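Local coordinates for MazG-related protein (Thermotoga maritima, PDB 2YXH), which is of unproven function but binds magnesium and probably hydrolyses nucleoside triphosphates to monophosphates and diphosphate, at residues 89-93 with 108-113. The protein carries 1 engineered substitution. Residues are numbered along the deposited sequence; the frame is centred on the assembly and turned at random.
Sequences HRKPW and IWKERK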
ATOM      1  N   HIS A  89     -16.080  -3.700  11.694  1.00 38.43           N
ATOM      2  CA  HIS A  89     -16.563  -4.584  12.649  1.00 38.37           C
ATOM      3  C   HIS A  89     -15.697  -4.599  13.917  1.00 39.03           C
ATOM      4  O   HIS A  89     -16.269  -4.421  15.008  1.00 40.15           O
ATOM      5  CB  HIS A  89     -16.742  -5.944  12.065  1.00 37.96           C
ATOM      6  CG  HIS A  89     -17.276  -6.904  13.059  1.00 42.00           C
ATOM      7  ND1 HIS A  89     -18.570  -6.813  13.561  1.00 42.43           N
ATOM      8  CD2 HIS A  89     -16.678  -7.931  13.696  1.00 34.97           C
ATOM      9  CE1 HIS A  89     -18.733  -7.768  14.458  1.00 41.75           C
ATOM     10  NE2 HIS A  89     -17.610  -8.464  14.544  1.00 32.62           N
ATOM     11  N   ARG A  90     -14.377  -4.860  13.807  1.00 37.30           N
ATOM     12  CA  ARG A  90     -13.464  -4.797  14.942  1.00 36.67           C
ATOM     13  C   ARG A  90     -13.329  -3.511  15.770  1.00 36.92           C
ATOM     14  O   ARG A  90     -13.103  -3.546  17.009  1.00 37.60           O
ATOM     15  CB  ARG A  90     -12.062  -5.306  14.591  1.00 37.42           C
ATOM     16  CG  ARG A  90     -12.086  -6.714  14.049  1.00 38.72           C
ATOM     17  CD  ARG A  90     -10.740  -7.223  13.614  1.00 45.11           C
ATOM     18  NE  ARG A  90     -10.803  -8.656  13.262  1.00 48.17           N
ATOM     19  CZ  ARG A  90      -9.753  -9.438  12.966  1.00 48.94           C
ATOM     20  NH1 ARG A  90      -8.519  -8.967  12.969  1.00 45.46           N
ATOM     21  NH2 ARG A  90      -9.957 -10.719  12.679  1.00 47.74           N
ATOM     22  N   LYS A  91     -13.463  -2.373  15.125  1.00 36.87           N
ATOM     23  CA  LYS A  91     -13.134  -1.134  15.793  1.00 36.78           C
ATOM     24  C   LYS A  91     -14.343  -0.318  15.646  1.00 35.84           C
ATOM     25  O   LYS A  91     -14.324   0.648  14.946  1.00 35.50           O
ATOM     26  CB  LYS A  91     -11.925  -0.468  15.119  1.00 36.14           C
ATOM     27  CG  LYS A  91     -10.616  -1.307  15.212  1.00 38.50           C
ATOM     28  CD  LYS A  91      -9.471  -0.595  14.458  1.00 41.53           C
ATOM     29  CE  LYS A  91      -8.252  -0.241  15.347  1.00 48.28           C
ATOM     30  NZ  LYS A  91      -7.532   1.036  14.878  1.00 46.72           N
ATOM     31  N   PRO A  92     -15.468  -0.726  16.280  1.00 36.51           N
ATOM     32  CA  PRO A  92     -16.725   0.059  15.986  1.00 35.98           C
ATOM     33  C   PRO A  92     -16.705   1.472  16.464  1.00 36.88           C
ATOM     34  O   PRO A  92     -17.511   2.318  16.008  1.00 34.36           O
ATOM     35  CB  PRO A  92     -17.818  -0.675  16.823  1.00 37.68           C
ATOM     36  CG  PRO A  92     -17.022  -1.473  17.826  1.00 32.73           C
ATOM     37  CD  PRO A  92     -15.705  -1.870  17.177  1.00 35.20           C
ATOM     38  N   TRP A  93     -15.859   1.706  17.474  1.00 36.94           N
ATOM     39  CA  TRP A  93     -15.700   3.102  18.007  1.00 37.71           C
ATOM     40  C   TRP A  93     -15.311   4.170  16.948  1.00 37.21           C
ATOM     41  O   TRP A  93     -15.465   5.343  17.205  1.00 38.52           O
ATOM     42  CB  TRP A  93     -14.714   3.145  19.138  1.00 35.42           C
ATOM     43  CG  TRP A  93     -13.318   2.638  18.779  1.00 36.12           C
ATOM     44  CD1 TRP A  93     -12.223   3.384  18.287  1.00 35.75           C
ATOM     45  CD2 TRP A  93     -12.834   1.289  18.937  1.00 34.56           C
ATOM     46  NE1 TRP A  93     -11.095   2.548  18.127  1.00 30.59           N
ATOM     47  CE2 TRP A  93     -11.460   1.264  18.489  1.00 31.70           C
ATOM     48  CE3 TRP A  93     -13.423   0.086  19.381  1.00 32.96           C
ATOM     49  CZ2 TRP A  93     -10.708   0.099  18.518  1.00 32.91           C
ATOM     50  CZ3 TRP A  93     -12.626  -1.099  19.398  1.00 28.53           C
ATOM     51  CH2 TRP A  93     -11.315  -1.069  18.972  1.00 33.77           C
ATOM     52  N   ILE A 108     -13.380  -4.196  23.703  1.00 32.98           N
ATOM     53  CA  ILE A 108     -14.205  -4.448  22.548  1.00 33.25           C
ATOM     54  C   ILE A 108     -13.476  -5.321  21.533  1.00 35.33           C
ATOM     55  O   ILE A 108     -13.967  -6.354  21.065  1.00 33.49           O
ATOM     56  CB  ILE A 108     -14.623  -3.162  21.895  1.00 34.04           C
ATOM     57  CG1 ILE A 108     -15.427  -2.318  22.913  1.00 30.99           C
ATOM     58  CG2 ILE A 108     -15.355  -3.487  20.570  1.00 35.20           C
ATOM     59  CD1 ILE A 108     -16.307  -1.143  22.316  1.00 32.22           C
ATOM     60  N   TRP A 109     -12.239  -4.952  21.275  1.00 37.22           N
ATOM     61  CA  TRP A 109     -11.562  -5.538  20.189  1.00 40.83           C
ATOM     62  C   TRP A 109     -11.281  -7.023  20.483  1.00 41.10           C
ATOM     63  O   TRP A 109     -11.380  -7.889  19.588  1.00 41.10           O
ATOM     64  CB  TRP A 109     -10.297  -4.739  19.903  1.00 42.88           C
ATOM     65  CG  TRP A 109      -9.542  -5.265  18.790  1.00 45.66           C
ATOM     66  CD1 TRP A 109      -9.694  -4.964  17.473  1.00 47.40           C
ATOM     67  CD2 TRP A 109      -8.497  -6.246  18.866  1.00 49.54           C
ATOM     68  NE1 TRP A 109      -8.784  -5.653  16.718  1.00 48.82           N
ATOM     69  CE2 TRP A 109      -8.026  -6.446  17.543  1.00 50.31           C
ATOM     70  CE3 TRP A 109      -7.859  -6.920  19.944  1.00 53.69           C
ATOM     71  CZ2 TRP A 109      -6.950  -7.321  17.243  1.00 54.88           C
ATOM     72  CZ3 TRP A 109      -6.756  -7.810  19.663  1.00 51.56           C
ATOM     73  CH2 TRP A 109      -6.321  -8.001  18.315  1.00 51.88           C
ATOM     74  N   LYS A 110     -10.957  -7.307  21.729  1.00 41.23           N
ATOM     75  CA  LYS A 110     -10.698  -8.655  22.125  1.00 42.52           C
ATOM     76  C   LYS A 110     -11.949  -9.505  21.719  1.00 43.25           C
ATOM     77  O   LYS A 110     -11.805 -10.632  21.248  1.00 43.07           O
ATOM     78  CB  LYS A 110     -10.428  -8.663  23.621  1.00 42.56           C
ATOM     79  CG  LYS A 110     -10.349 -10.053  24.200  1.00 45.17           C
ATOM     80  CD  LYS A 110      -9.473 -10.103  25.421  1.00 52.40           C
ATOM     81  CE  LYS A 110      -9.058 -11.565  25.663  1.00 56.81           C
ATOM     82  NZ  LYS A 110     -10.136 -12.526  26.147  1.00 58.84           N
ATOM     83  N   GLU A 111     -13.162  -8.938  21.808  1.00 42.24           N
ATOM     84  CA  GLU A 111     -14.363  -9.740  21.630  1.00 43.07           C
ATOM     85  C   GLU A 111     -14.720  -9.845  20.170  1.00 44.90           C
ATOM     86  O   GLU A 111     -15.118 -10.900  19.720  1.00 46.28           O
ATOM     87  CB  GLU A 111     -15.567  -9.131  22.371  1.00 43.50           C
ATOM     88  CG  GLU A 111     -15.428  -9.081  23.919  1.00 42.19           C
ATOM     89  CD  GLU A 111     -15.028 -10.399  24.526  1.00 43.82           C
ATOM     90  OE1 GLU A 111     -15.607 -11.451  24.161  1.00 42.55           O
ATOM     91  OE2 GLU A 111     -14.110 -10.372  25.372  1.00 44.56           O
ATOM     92  N   ARG A 112     -14.690  -8.713  19.459  1.00 43.71           N
ATOM     93  CA  ARG A 112     -14.828  -8.717  18.005  1.00 43.66           C
ATOM     94  C   ARG A 112     -13.900  -9.753  17.312  1.00 45.30           C
ATOM     95  O   ARG A 112     -14.284 -10.504  16.399  1.00 44.02           O
ATOM     96  CB  ARG A 112     -14.565  -7.319  17.465  1.00 42.19           C
ATOM     97  CG  ARG A 112     -15.441  -6.246  18.127  1.00 37.99           C
ATOM     98  CD  ARG A 112     -16.947  -6.492  17.882  1.00 32.47           C
ATOM     99  NE  ARG A 112     -17.837  -5.478  18.486  1.00 29.09           N
ATOM    100  CZ  ARG A 112     -18.678  -4.698  17.800  1.00 29.93           C
ATOM    101  NH1 ARG A 112     -18.652  -4.693  16.498  1.00 26.28           N
ATOM    102  NH2 ARG A 112     -19.505  -3.912  18.430  1.00 21.77           N
ATOM    103  N   LYS A 113     -12.674  -9.846  17.793  1.00 47.77           N
ATOM    104  CA  LYS A 113     -11.741 -10.676  17.063  1.00 50.28           C
ATOM    105  C   LYS A 113     -12.326 -12.023  16.731  1.00 50.39           C
ATOM    106  O   LYS A 113     -12.117 -12.507  15.645  1.00 51.48           O
ATOM    107  CB  LYS A 113     -10.384 -10.748  17.744  1.00 51.64           C
ATOM    108  CG  LYS A 113      -9.405  -9.772  17.085  1.00 54.94           C
ATOM    109  CD  LYS A 113      -7.986 -10.124  17.473  1.00 63.06           C
ATOM    110  CE  LYS A 113      -7.359 -11.316  16.695  1.00 68.60           C
ATOM    111  NZ  LYS A 113      -6.286 -11.980  17.588  1.00 71.64           N
TER
HETATM  112  O   HOH W   1      -7.627  -6.582  14.344  1.00 54.29           O
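Arg90 and Pro92 meet Arg112 and Ile108 in a helix-end packing contact, where the C-terminal helix 102-113 of this all-helical MazG fold folds back against the end of helix 76-90. The chain leaves that helix at Lys91 and enters a 3-10 segment that begins with Pro92 and Trp93. The backbones come close, CA of Arg90 lying 5.2 Å from CA of Arg112. Arg112 bends at its second torsion (chi2 -62°), which brings the guanidinium back over the turn. Arg112 NH1 gives a weak hydrogen bond to His89 O (2.8 Å). CG of Pro92 lies over one face of the same guanidinium, 3.5 Å from Arg112 NH2. CD of Arg112 makes a CH-pi contact over the His89 ring. A serine in place of Arg112 would probably leave His89 O without this donor and the Pro92 ring without its flat cover. Next to this, Ile108 CG2 meets Pro92 CD at 3.8 Å. The Trp93 ring turns its edge to Ile108 and Trp109, and Trp93 CH2 lies 3.9 Å from Trp109 CB. Trp93 also packs on Cys16 of the second subunit. On the other flank, one water accepts from Arg90 NH1 (2.9 Å) and, in the plane of the indole, from Trp109 NE1 (2.8 Å).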